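Local coordinates for alpha-11 giardin (Giardia intestinalis, PDB 2II2), which is a calcium-binding member of the annexin family that probably helps the parasite attach to the intestinal mucosa and remodel its cytoskeleton, at residues L17-E22 with F55-K61; V26-W32 with M69-W73; N62-V68 with N294-F298. One frame throughout, in Å; residues are numbered along the deposited sequence.

Contact 1: residues L17-E22 with F55-K61; sequences LEAKNE and FLKKCIK
Leu-17 meets helix 52-59 with its CG placed opposite the carbonyl carbon (chi1 -69°), a choice that sends its two methyls to different neighbours. Leu-17 CD1 lies 3.8 Å from Phe-55 CD2, while Leu-17 CD2 settles against Leu-56 CG at 4.0 Å and reaches Ile-60 CG1 beyond it. Phe-55 turns its own CG anti to the backbone N (chi1 -176°), which carries the ring slantwise past the Leu-17 side chain; Glu-18 CG meets the ring at its edge, beside CZ. Cys-59 packs against both Leu-17 and Phe-55. Its CB is 3.3 Å from Leu-17 O, and its sulfur lies over one face of the Phe-55 ring, displaced toward the rim.

The solvent side is polar. Where helix 9-18 ends in a Schellman motif, Lys-20 lays its aliphatic chain across the Cys-59 carbonyl, bends at the last torsion, and gives a hydrogen bond from NZ to Cys-59 O of 3.1 Å, the donor tilted 18° from the carbonyl plane. Lys-61 NZ lies 4.6 Å from Lys-20 NZ; a water that accepts from both amines probably eases the like charges. Another water links Glu-22 OE2 to Lys-61 N, and OE1 of the same carboxylate is held by Asn-297.

Helix 52-59 runs into Ile-60, a calcium ligand in another structure of this protein, though no metal is bound here, and the contact packs the end of helix 9-18 beside it. Leu-17 and Leu-56 both rest on Leu-25 of helix 22-29, while Leu-56 also touches Trp-73, and Ile-60 touches Tyr-65, on helix 64-73.

Contact 2: residues V26-W32 with M69-W73; sequences VTFTSRW and MALGW
Trp-73 is the bump of this interface, its six-membered ring pushed into a hollow formed by Phe-28, Thr-29 and Trp-32. The leading atom, CH2, stands 3.9 Å from Phe-28 CE2 and lies near the plane of that ring, at its edge. On another flank the same atom is 3.9 Å from Trp-32 CD1. The two indoles meet obliquely, their planes 49° apart, with 5.8 Å between the centroids of the Trp-32 five-membered ring and the Trp-73 six-membered ring. Thr-29 closes the hollow at the nitrogen edge of the indole, where its CG2 methyl comes within 3.5 Å of Trp-73 NE1.

A second, smaller bump is the methyl of Met-69. Its chain bends at chi2 (-67°) and brings CE up to helix 22-29 between Val-26 and Thr-29, 3.8 Å from Val-26 CA and close to both Val-26 CG2 and Thr-29 OG1. Long side chains thus bridge two helices whose nearest CA atoms, Thr-29 CA and Trp-73 CA, are 8.2 Å apart. Trp-32 and Trp-73 both also touch Arg-37 of helix 34-48, and Met-304 of helix 298-306 covers Val-26 and Thr-29.

One polar bond is set into this largely apolar fit: Trp-73 NE1 donates to Thr-29 OG1 over 2.9 Å, with a noticeably bent N-H...O angle of 140°. The hydroxyl is also hydrogen-bonded to Leu-25 O in its own helix, so it serves the helix backbone and the indole together. The general lesson is economical: a single threonine satisfies the buried indole N-H, and that bond probably limits how far the wedge can turn in its hollow.

Contact 3: residues N62-V68 with N294-F298; sequences NGPYEDV and NKVNF
The calcium-binding loop leads into helix 64-73, and Asn-62 and Gly-63 of the loop, with Pro-64 and Tyr-65 of the first helical turn, lie against Asn-294 in the loop before helix 298-306. Ile-60 and Glu-66 are calcium ligands in another structure of this protein; no metal is bound in this chain. Asn-294 does much of the joining. With CG turned between its backbone N and carbonyl carbon (chi1 69°), the amide swings toward the loop, and ND2 donates to Asn-62 O over 3.2 Å. The bond lies in the carbonyl plane, on a lone pair, with an N-H...O angle of 153°. Gly-63, at the N-cap position, has no side chain, which lets Asn-294 CB come to 4.0 Å from its CA.

Pro-64 fits beside the same asparagine, its CD 3.3 Å from Asn-294 O and its CG 3.5 Å from Lys-295 CG. Further along the helix, Tyr-65 CD1 touches Asn-297 CB at 3.7 Å, and Val-68 CB abuts the edge of Phe-298, 3.9 Å from CE1.

Asn-294 O weakly accepts Tyr-65 N (3.3 Å), and a water that accepts from Glu-66 N lies close enough to Asn-294 O that it may extend the link. At the other end of the amide, OD1 takes a hydrogen bond from Lys-295 NZ, which also forms salt bridges to Glu-292 and Asp-250. Held from both ends, the amide has little freedom to flip. The bonds join a loop distant in sequence to the backbone around Gly-63 to Glu-66, and may help to hold that part of the calcium site.

How the contacts relate
The three contacts form one continuous cluster, each touching the other two; centres of contacts 1 and 3 are about 11 Å apart, and each lies about 13 Å from that of contact 2. Leu-56 CD1 of contact 1 packs 4.0 Å from Trp-73 CD1 of contact 2. Glu-22 O of contact 1 and Tyr-65 OH of contact 3, 2.7 Å apart, make a weak hydrogen bond, and that hydroxyl also nears Val-26 CG2 of contact 2. The calcium site spans contacts 1 and 3: in this metal-free chain Ile-60 O and Glu-66 OE2 are 3.1 Å apart. Contact 2 is the buried one, its Met-69 about 6 Å, side chain to side chain, from both Ile-60 and Glu-66.

Contact 1: residues L17-E22 with F55-K61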
loop_
_atom_site.group_PDB
_atom_site.type_symbol
_atom_site.label_atom_id
_atom_site.label_comp_id
_atom_site.label_asym_id
_atom_site.label_seq_id
_atom_site.Cartn_x
_atom_site.Cartn_y
_atom_site.Cartn_z
ATOM N N LEU A 17 -20.661 15.064 9.398
ATOM C CA LEU A 17 -19.935 14.328 10.418
ATOM C C LEU A 17 -20.727 14.206 11.725
ATOM O O LEU A 17 -20.808 13.102 12.322
ATOM C CB LEU A 17 -18.546 14.955 10.614
ATOM C CG LEU A 17 -17.575 14.760 9.433
ATOM C CD1 LEU A 17 -16.322 15.624 9.618
ATOM C CD2 LEU A 17 -17.191 13.296 9.214
ATOM N N GLU A 18 -21.361 15.323 12.125
ATOM C CA GLU A 18 -22.176 15.290 13.332
ATOM C C GLU A 18 -23.362 14.333 13.223
ATOM O O GLU A 18 -23.813 13.797 14.232
ATOM C CB GLU A 18 -22.615 16.707 13.728
ATOM C CG GLU A 18 -21.425 17.529 14.200
ATOM C CD GLU A 18 -21.684 19.025 14.275
ATOM O OE1 GLU A 18 -22.663 19.526 13.682
ATOM O OE2 GLU A 18 -20.876 19.701 14.940
ATOM N N ALA A 19 -23.862 14.122 12.002
ATOM C CA ALA A 19 -24.955 13.186 11.762
ATOM C C ALA A 19 -24.453 11.750 11.572
ATOM O O ALA A 19 -25.270 10.818 11.439
ATOM C CB ALA A 19 -25.768 13.617 10.548
ATOM N N LYS A 20 -23.124 11.562 11.546
ATOM C CA LYS A 20 -22.511 10.278 11.250
ATOM C C LYS A 20 -23.015 9.747 9.908
ATOM O O LYS A 20 -23.193 8.535 9.734
ATOM C CB LYS A 20 -22.719 9.277 12.385
ATOM C CG LYS A 20 -22.372 9.824 13.751
ATOM C CD LYS A 20 -22.470 8.757 14.821
ATOM C CE LYS A 20 -22.328 9.347 16.212
ATOM N NZ LYS A 20 -21.029 10.056 16.431
ATOM N N ASN A 21 -23.191 10.645 8.947
ATOM C CA ASN A 21 -23.739 10.255 7.659
ATOM C C ASN A 21 -22.637 9.797 6.730
ATOM O O ASN A 21 -22.103 10.583 5.946
ATOM C CB ASN A 21 -24.547 11.402 7.050
ATOM C CG ASN A 21 -25.445 10.941 5.922
ATOM O OD1 ASN A 21 -25.078 10.064 5.146
ATOM N ND2 ASN A 21 -26.630 11.534 5.823
ATOM N N GLU A 22 -22.325 8.506 6.838
ATOM C CA GLU A 22 -21.214 7.926 6.088
ATOM C C GLU A 22 -21.468 7.954 4.586
ATOM O O GLU A 22 -20.523 8.083 3.799
ATOM C CB GLU A 22 -20.970 6.500 6.563
ATOM C CG GLU A 22 -20.450 6.431 7.967
ATOM C CD GLU A 22 -20.090 5.023 8.416
ATOM O OE1 GLU A 22 -20.349 4.050 7.678
ATOM O OE2 GLU A 22 -19.555 4.896 9.525
ATOM N N PHE A 55 -11.435 15.071 14.185
ATOM C CA PHE A 55 -12.880 15.253 14.299
ATOM C C PHE A 55 -13.616 14.198 13.488
ATOM O O PHE A 55 -14.577 13.638 13.956
ATOM C CB PHE A 55 -13.276 16.662 13.867
ATOM C CG PHE A 55 -14.744 16.974 14.046
ATOM C CD1 PHE A 55 -15.301 17.027 15.318
ATOM C CD2 PHE A 55 -15.559 17.258 12.949
ATOM C CE1 PHE A 55 -16.643 17.308 15.504
ATOM C CE2 PHE A 55 -16.912 17.538 13.120
ATOM C CZ PHE A 55 -17.462 17.583 14.394
ATOM N N LEU A 56 -13.150 13.930 12.267
ATOM C CA LEU A 56 -13.715 12.838 11.470
ATOM C C LEU A 56 -13.674 11.520 12.265
ATOM O O LEU A 56 -14.671 10.816 12.338
ATOM C CB LEU A 56 -13.006 12.744 10.125
ATOM C CG LEU A 56 -13.505 11.691 9.132
ATOM C CD1 LEU A 56 -13.174 12.099 7.721
ATOM C CD2 LEU A 56 -12.907 10.327 9.434
ATOM N N LYS A 57 -12.531 11.229 12.893
ATOM C CA LYS A 57 -12.403 9.984 13.647
ATOM C C LYS A 57 -13.307 9.979 14.876
ATOM O O LYS A 57 -13.816 8.923 15.255
ATOM C CB LYS A 57 -10.950 9.759 14.040
ATOM C CG LYS A 57 -10.026 9.364 12.908
ATOM C CD LYS A 57 -8.632 9.083 13.458
ATOM C CE LYS A 57 -7.574 8.927 12.382
ATOM N NZ LYS A 57 -6.201 8.957 12.963
ATOM N N LYS A 58 -13.506 11.148 15.488
ATOM C CA LYS A 58 -14.373 11.270 16.656
ATOM C C LYS A 58 -15.832 11.004 16.299
ATOM O O LYS A 58 -16.588 10.487 17.112
ATOM C CB LYS A 58 -14.227 12.654 17.295
ATOM C CG LYS A 58 -14.857 12.784 18.687
ATOM C CD LYS A 58 -14.841 14.224 19.190
ATOM C CE LYS A 58 -15.544 14.395 20.534
ATOM N NZ LYS A 58 -16.980 13.945 20.555
ATOM N N CYS A 59 -16.215 11.370 15.079
ATOM C CA CYS A 59 -17.601 11.257 14.630
ATOM C C CYS A 59 -17.932 9.894 14.024
ATOM O O CYS A 59 -19.050 9.401 14.182
ATOM C CB CYS A 59 -17.879 12.350 13.600
ATOM S SG CYS A 59 -17.962 14.007 14.297
ATOM N N ILE A 60 -16.976 9.336 13.283
ATOM C CA ILE A 60 -17.162 8.111 12.509
ATOM C C ILE A 60 -16.612 6.910 13.277
ATOM O O ILE A 60 -15.446 6.890 13.662
ATOM C CB ILE A 60 -16.465 8.226 11.139
ATOM C CG1 ILE A 60 -17.027 9.396 10.325
ATOM C CG2 ILE A 60 -16.561 6.928 10.336
ATOM C CD1 ILE A 60 -18.541 9.385 10.104
ATOM N N LYS A 61 -17.449 5.899 13.476
ATOM C CA LYS A 61 -17.046 4.754 14.297
ATOM C C LYS A 61 -15.889 4.019 13.660
ATOM O O LYS A 61 -15.784 3.931 12.435
ATOM C CB LYS A 61 -18.218 3.829 14.578
ATOM C CG LYS A 61 -19.227 4.493 15.491
ATOM C CD LYS A 61 -20.372 3.585 15.843
ATOM C CE LYS A 61 -21.413 4.327 16.678
ATOM N NZ LYS A 61 -21.901 5.552 16.023
HETATM O O HOH W 1 -19.756 7.634 16.950
HETATM O O HOH W 2 -19.193 11.269 18.163
HETATM O O HOH W 3 -19.933 6.076 11.987
HETATM O O HOH W 4 -17.904 3.164 10.689
#

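Contact 2: residues V26-W32 with M69-W73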
loop_
_atom_site.group_PDB
_atom_site.type_symbol
_atom_site.label_atom_id
_atom_site.label_comp_id
_atom_site.label_asym_id
_atom_site.label_seq_id
_atom_site.Cartn_x
_atom_site.Cartn_y
_atom_site.Cartn_z
ATOM N N VAL A 26 -19.081 10.156 1.758
ATOM C CA VAL A 26 -18.468 9.667 0.514
ATOM C C VAL A 26 -18.673 10.644 -0.644
ATOM O O VAL A 26 -17.725 11.016 -1.334
ATOM C CB VAL A 26 -19.004 8.280 0.135
ATOM C CG1 VAL A 26 -18.520 7.808 -1.214
ATOM C CG2 VAL A 26 -18.617 7.241 1.194
ATOM N N THR A 27 -19.915 11.051 -0.852
ATOM C CA THR A 27 -20.199 11.950 -1.963
ATOM C C THR A 27 -19.548 13.321 -1.759
ATOM O O THR A 27 -19.063 13.937 -2.716
ATOM C CB THR A 27 -21.706 12.053 -2.217
ATOM O OG1 THR A 27 -22.347 12.597 -1.069
ATOM C CG2 THR A 27 -22.272 10.693 -2.501
ATOM N N PHE A 28 -19.543 13.807 -0.518
ATOM C CA PHE A 28 -18.847 15.056 -0.222
ATOM C C PHE A 28 -17.356 14.986 -0.584
ATOM O O PHE A 28 -16.780 15.892 -1.208
ATOM C CB PHE A 28 -19.024 15.442 1.254
ATOM C CG PHE A 28 -18.282 16.696 1.628
ATOM C CD1 PHE A 28 -18.872 17.953 1.469
ATOM C CD2 PHE A 28 -16.990 16.633 2.102
ATOM C CE1 PHE A 28 -18.176 19.106 1.804
ATOM C CE2 PHE A 28 -16.274 17.771 2.413
ATOM C CZ PHE A 28 -16.878 19.011 2.262
ATOM N N THR A 29 -16.726 13.885 -0.175
ATOM C CA THR A 29 -15.299 13.709 -0.378
ATOM C C THR A 29 -14.954 13.678 -1.861
ATOM O O THR A 29 -13.892 14.141 -2.250
ATOM C CB THR A 29 -14.805 12.469 0.359
ATOM O OG1 THR A 29 -15.040 12.652 1.760
ATOM C CG2 THR A 29 -13.316 12.235 0.147
ATOM N N SER A 30 -15.877 13.163 -2.674
ATOM C CA SER A 30 -15.642 13.006 -4.111
ATOM C C SER A 30 -15.397 14.334 -4.842
ATOM O O SER A 30 -14.867 14.356 -5.975
ATOM C CB SER A 30 -16.837 12.291 -4.763
ATOM O OG SER A 30 -17.905 13.204 -5.002
ATOM N N ARG A 31 -15.754 15.455 -4.218
ATOM C CA ARG A 31 -15.711 16.740 -4.893
ATOM C C ARG A 31 -14.333 17.328 -5.051
ATOM O O ARG A 31 -14.161 18.219 -5.878
ATOM C CB ARG A 31 -16.555 17.757 -4.119
ATOM C CG ARG A 31 -17.998 17.440 -4.059
ATOM C CD ARG A 31 -18.721 18.623 -3.485
ATOM N NE ARG A 31 -19.856 18.145 -2.730
ATOM C CZ ARG A 31 -20.407 18.811 -1.736
ATOM N NH1 ARG A 31 -19.922 20.007 -1.389
ATOM N NH2 ARG A 31 -21.440 18.277 -1.104
ATOM N N TRP A 32 -13.367 16.837 -4.278
ATOM C CA TRP A 32 -12.126 17.573 -4.045
ATOM C C TRP A 32 -10.858 16.903 -4.562
ATOM O O TRP A 32 -10.648 15.713 -4.349
ATOM C CB TRP A 32 -11.969 17.829 -2.541
ATOM C CG TRP A 32 -13.237 18.296 -1.890
ATOM C CD1 TRP A 32 -14.109 17.546 -1.142
ATOM C CD2 TRP A 32 -13.800 19.618 -1.943
ATOM N NE1 TRP A 32 -15.170 18.314 -0.735
ATOM C CE2 TRP A 32 -15.009 19.589 -1.214
ATOM C CE3 TRP A 32 -13.411 20.822 -2.558
ATOM C CZ2 TRP A 32 -15.817 20.720 -1.060
ATOM C CZ3 TRP A 32 -14.214 21.953 -2.386
ATOM C CH2 TRP A 32 -15.398 21.894 -1.647
ATOM N N MET A 69 -11.169 6.758 5.017
ATOM C CA MET A 69 -11.437 8.193 5.047
ATOM C C MET A 69 -10.311 8.988 5.723
ATOM O O MET A 69 -9.868 10.052 5.216
ATOM C CB MET A 69 -12.773 8.464 5.745
ATOM C CG MET A 69 -13.981 8.256 4.894
ATOM S SD MET A 69 -13.999 9.515 3.592
ATOM C CE MET A 69 -15.391 8.989 2.588
ATOM N N ALA A 70 -9.843 8.489 6.871
ATOM C CA ALA A 70 -8.779 9.181 7.587
ATOM C C ALA A 70 -7.465 9.190 6.830
ATOM O O ALA A 70 -6.749 10.186 6.863
ATOM C CB ALA A 70 -8.587 8.611 8.984
ATOM N N LEU A 71 -7.156 8.072 6.164
ATOM C CA LEU A 71 -5.963 8.032 5.339
ATOM C C LEU A 71 -6.135 8.865 4.072
ATOM O O LEU A 71 -5.250 9.660 3.719
ATOM C CB LEU A 71 -5.604 6.585 4.979
ATOM C CG LEU A 71 -5.100 5.683 6.106
ATOM C CD1 LEU A 71 -4.917 4.269 5.581
ATOM C CD2 LEU A 71 -3.791 6.199 6.751
ATOM N N GLY A 72 -7.280 8.708 3.410
ATOM C CA GLY A 72 -7.522 9.395 2.145
ATOM C C GLY A 72 -7.575 10.918 2.298
ATOM O O GLY A 72 -7.119 11.641 1.414
ATOM N N TRP A 73 -8.118 11.420 3.407
ATOM C CA TRP A 73 -8.160 12.872 3.649
ATOM C C TRP A 73 -6.824 13.500 4.042
ATOM O O TRP A 73 -6.683 14.711 3.988
ATOM C CB TRP A 73 -9.217 13.196 4.719
ATOM C CG TRP A 73 -10.558 13.414 4.150
ATOM C CD1 TRP A 73 -11.596 12.532 4.047
ATOM C CD2 TRP A 73 -11.010 14.631 3.572
ATOM N NE1 TRP A 73 -12.676 13.146 3.449
ATOM C CE2 TRP A 73 -12.344 14.435 3.148
ATOM C CE3 TRP A 73 -10.425 15.894 3.392
ATOM C CZ2 TRP A 73 -13.105 15.448 2.539
ATOM C CZ3 TRP A 73 -11.194 16.908 2.787
ATOM C CH2 TRP A 73 -12.505 16.668 2.358
#

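Contact 3: residues N62-V68 with N294-F298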
loop_
_atom_site.group_PDB
_atom_site.type_symbol
_atom_site.label_atom_id
_atom_site.label_comp_id
_atom_site.label_asym_id
_atom_site.label_seq_id
_atom_site.Cartn_x
_atom_site.Cartn_y
_atom_site.Cartn_z
ATOM N N ASN A 62 -15.007 3.496 14.508
ATOM C CA ASN A 62 -13.728 2.966 14.062
ATOM C C ASN A 62 -13.886 1.694 13.226
ATOM O O ASN A 62 -14.857 0.929 13.392
ATOM C CB ASN A 62 -12.805 2.728 15.259
ATOM C CG ASN A 62 -13.130 1.442 16.003
ATOM O OD1 ASN A 62 -12.640 0.367 15.638
ATOM N ND2 ASN A 62 -13.939 1.535 17.063
ATOM N N GLY A 63 -12.948 1.507 12.295
ATOM C CA GLY A 63 -13.032 0.379 11.380
ATOM C C GLY A 63 -12.496 0.758 10.028
ATOM O O GLY A 63 -11.910 1.829 9.868
ATOM N N PRO A 64 -12.675 -0.107 9.027
ATOM C CA PRO A 64 -12.115 0.155 7.703
ATOM C C PRO A 64 -12.702 1.360 6.968
ATOM O O PRO A 64 -11.986 2.000 6.195
ATOM C CB PRO A 64 -12.328 -1.174 6.944
ATOM C CG PRO A 64 -13.431 -1.844 7.655
ATOM C CD PRO A 64 -13.317 -1.428 9.110
ATOM N N TYR A 65 -13.989 1.651 7.165
ATOM C CA TYR A 65 -14.549 2.865 6.590
ATOM C C TYR A 65 -13.839 4.111 7.179
ATOM O O TYR A 65 -13.391 4.987 6.454
ATOM C CB TYR A 65 -16.079 2.920 6.776
ATOM C CG TYR A 65 -16.659 4.224 6.271
ATOM C CD1 TYR A 65 -17.088 4.380 4.947
ATOM C CD2 TYR A 65 -16.701 5.332 7.097
ATOM C CE1 TYR A 65 -17.567 5.580 4.487
ATOM C CE2 TYR A 65 -17.189 6.542 6.650
ATOM C CZ TYR A 65 -17.621 6.673 5.342
ATOM O OH TYR A 65 -18.092 7.872 4.884
ATOM N N GLU A 66 -13.701 4.153 8.511
ATOM C CA GLU A 66 -12.965 5.264 9.112
ATOM C C GLU A 66 -11.527 5.312 8.568
ATOM O O GLU A 66 -11.023 6.384 8.261
ATOM C CB GLU A 66 -12.884 5.110 10.639
ATOM C CG GLU A 66 -12.377 6.376 11.355
ATOM C CD GLU A 66 -11.726 6.104 12.697
ATOM O OE1 GLU A 66 -10.581 5.557 12.707
ATOM O OE2 GLU A 66 -12.350 6.427 13.728
ATOM N N ASP A 67 -10.873 4.154 8.468
ATOM C CA ASP A 67 -9.485 4.085 8.025
ATOM C C ASP A 67 -9.317 4.686 6.637
ATOM O O ASP A 67 -8.408 5.454 6.408
ATOM C CB ASP A 67 -8.987 2.641 7.928
ATOM C CG ASP A 67 -8.709 1.993 9.256
ATOM O OD1 ASP A 67 -8.656 2.688 10.290
ATOM O OD2 ASP A 67 -8.543 0.750 9.247
ATOM N N VAL A 68 -10.167 4.278 5.689
ATOM C CA VAL A 68 -9.994 4.754 4.318
ATOM C C VAL A 68 -10.217 6.260 4.240
ATOM O O VAL A 68 -9.527 6.983 3.512
ATOM C CB VAL A 68 -10.856 3.957 3.297
ATOM C CG1 VAL A 68 -12.329 4.319 3.372
ATOM C CG2 VAL A 68 -10.318 4.208 1.893
ATOM N N ASN A 294 -19.217 -1.121 10.586
ATOM C CA ASN A 294 -17.983 -0.406 10.237
ATOM C C ASN A 294 -17.435 -0.780 8.875
ATOM O O ASN A 294 -16.371 -0.282 8.479
ATOM C CB ASN A 294 -16.899 -0.514 11.315
ATOM C CG ASN A 294 -16.318 -1.907 11.457
ATOM O OD1 ASN A 294 -16.659 -2.843 10.719
ATOM N ND2 ASN A 294 -15.414 -2.060 12.438
ATOM N N LYS A 295 -18.169 -1.652 8.177
ATOM C CA LYS A 295 -17.807 -2.064 6.817
ATOM C C LYS A 295 -18.837 -1.728 5.767
ATOM O O LYS A 295 -18.511 -1.720 4.583
ATOM C CB LYS A 295 -17.521 -3.570 6.764
ATOM C CG LYS A 295 -16.276 -3.939 7.533
ATOM C CD LYS A 295 -16.099 -5.427 7.628
ATOM C CE LYS A 295 -14.986 -5.824 8.595
ATOM N NZ LYS A 295 -15.335 -5.425 9.998
ATOM N N VAL A 296 -20.091 -1.498 6.169
ATOM C CA VAL A 296 -21.180 -1.433 5.193
ATOM C C VAL A 296 -20.973 -0.373 4.101
ATOM O O VAL A 296 -21.356 -0.603 2.940
ATOM C CB VAL A 296 -22.549 -1.283 5.872
ATOM C CG1 VAL A 296 -22.659 0.039 6.580
ATOM C CG2 VAL A 296 -23.667 -1.437 4.845
ATOM N N ASN A 297 -20.373 0.765 4.461
ATOM C CA ASN A 297 -20.143 1.829 3.489
ATOM C C ASN A 297 -18.759 1.851 2.870
ATOM O O ASN A 297 -18.439 2.745 2.078
ATOM C CB ASN A 297 -20.495 3.192 4.088
ATOM C CG ASN A 297 -21.973 3.280 4.402
ATOM O OD1 ASN A 297 -22.805 3.151 3.505
ATOM N ND2 ASN A 297 -22.306 3.504 5.650
ATOM N N PHE A 298 -17.923 0.873 3.222
ATOM C CA PHE A 298 -16.566 0.813 2.691
ATOM C C PHE A 298 -16.559 0.680 1.175
ATOM O O PHE A 298 -15.779 1.360 0.501
ATOM C CB PHE A 298 -15.750 -0.343 3.306
ATOM C CG PHE A 298 -14.406 -0.470 2.653
ATOM C CD1 PHE A 298 -13.413 0.500 2.878
ATOM C CD2 PHE A 298 -14.158 -1.453 1.713
ATOM C CE1 PHE A 298 -12.212 0.447 2.226
ATOM C CE2 PHE A 298 -12.935 -1.508 1.040
ATOM C CZ PHE A 298 -11.980 -0.542 1.294
HETATM O O HOH W 5 -15.241 2.219 10.148
#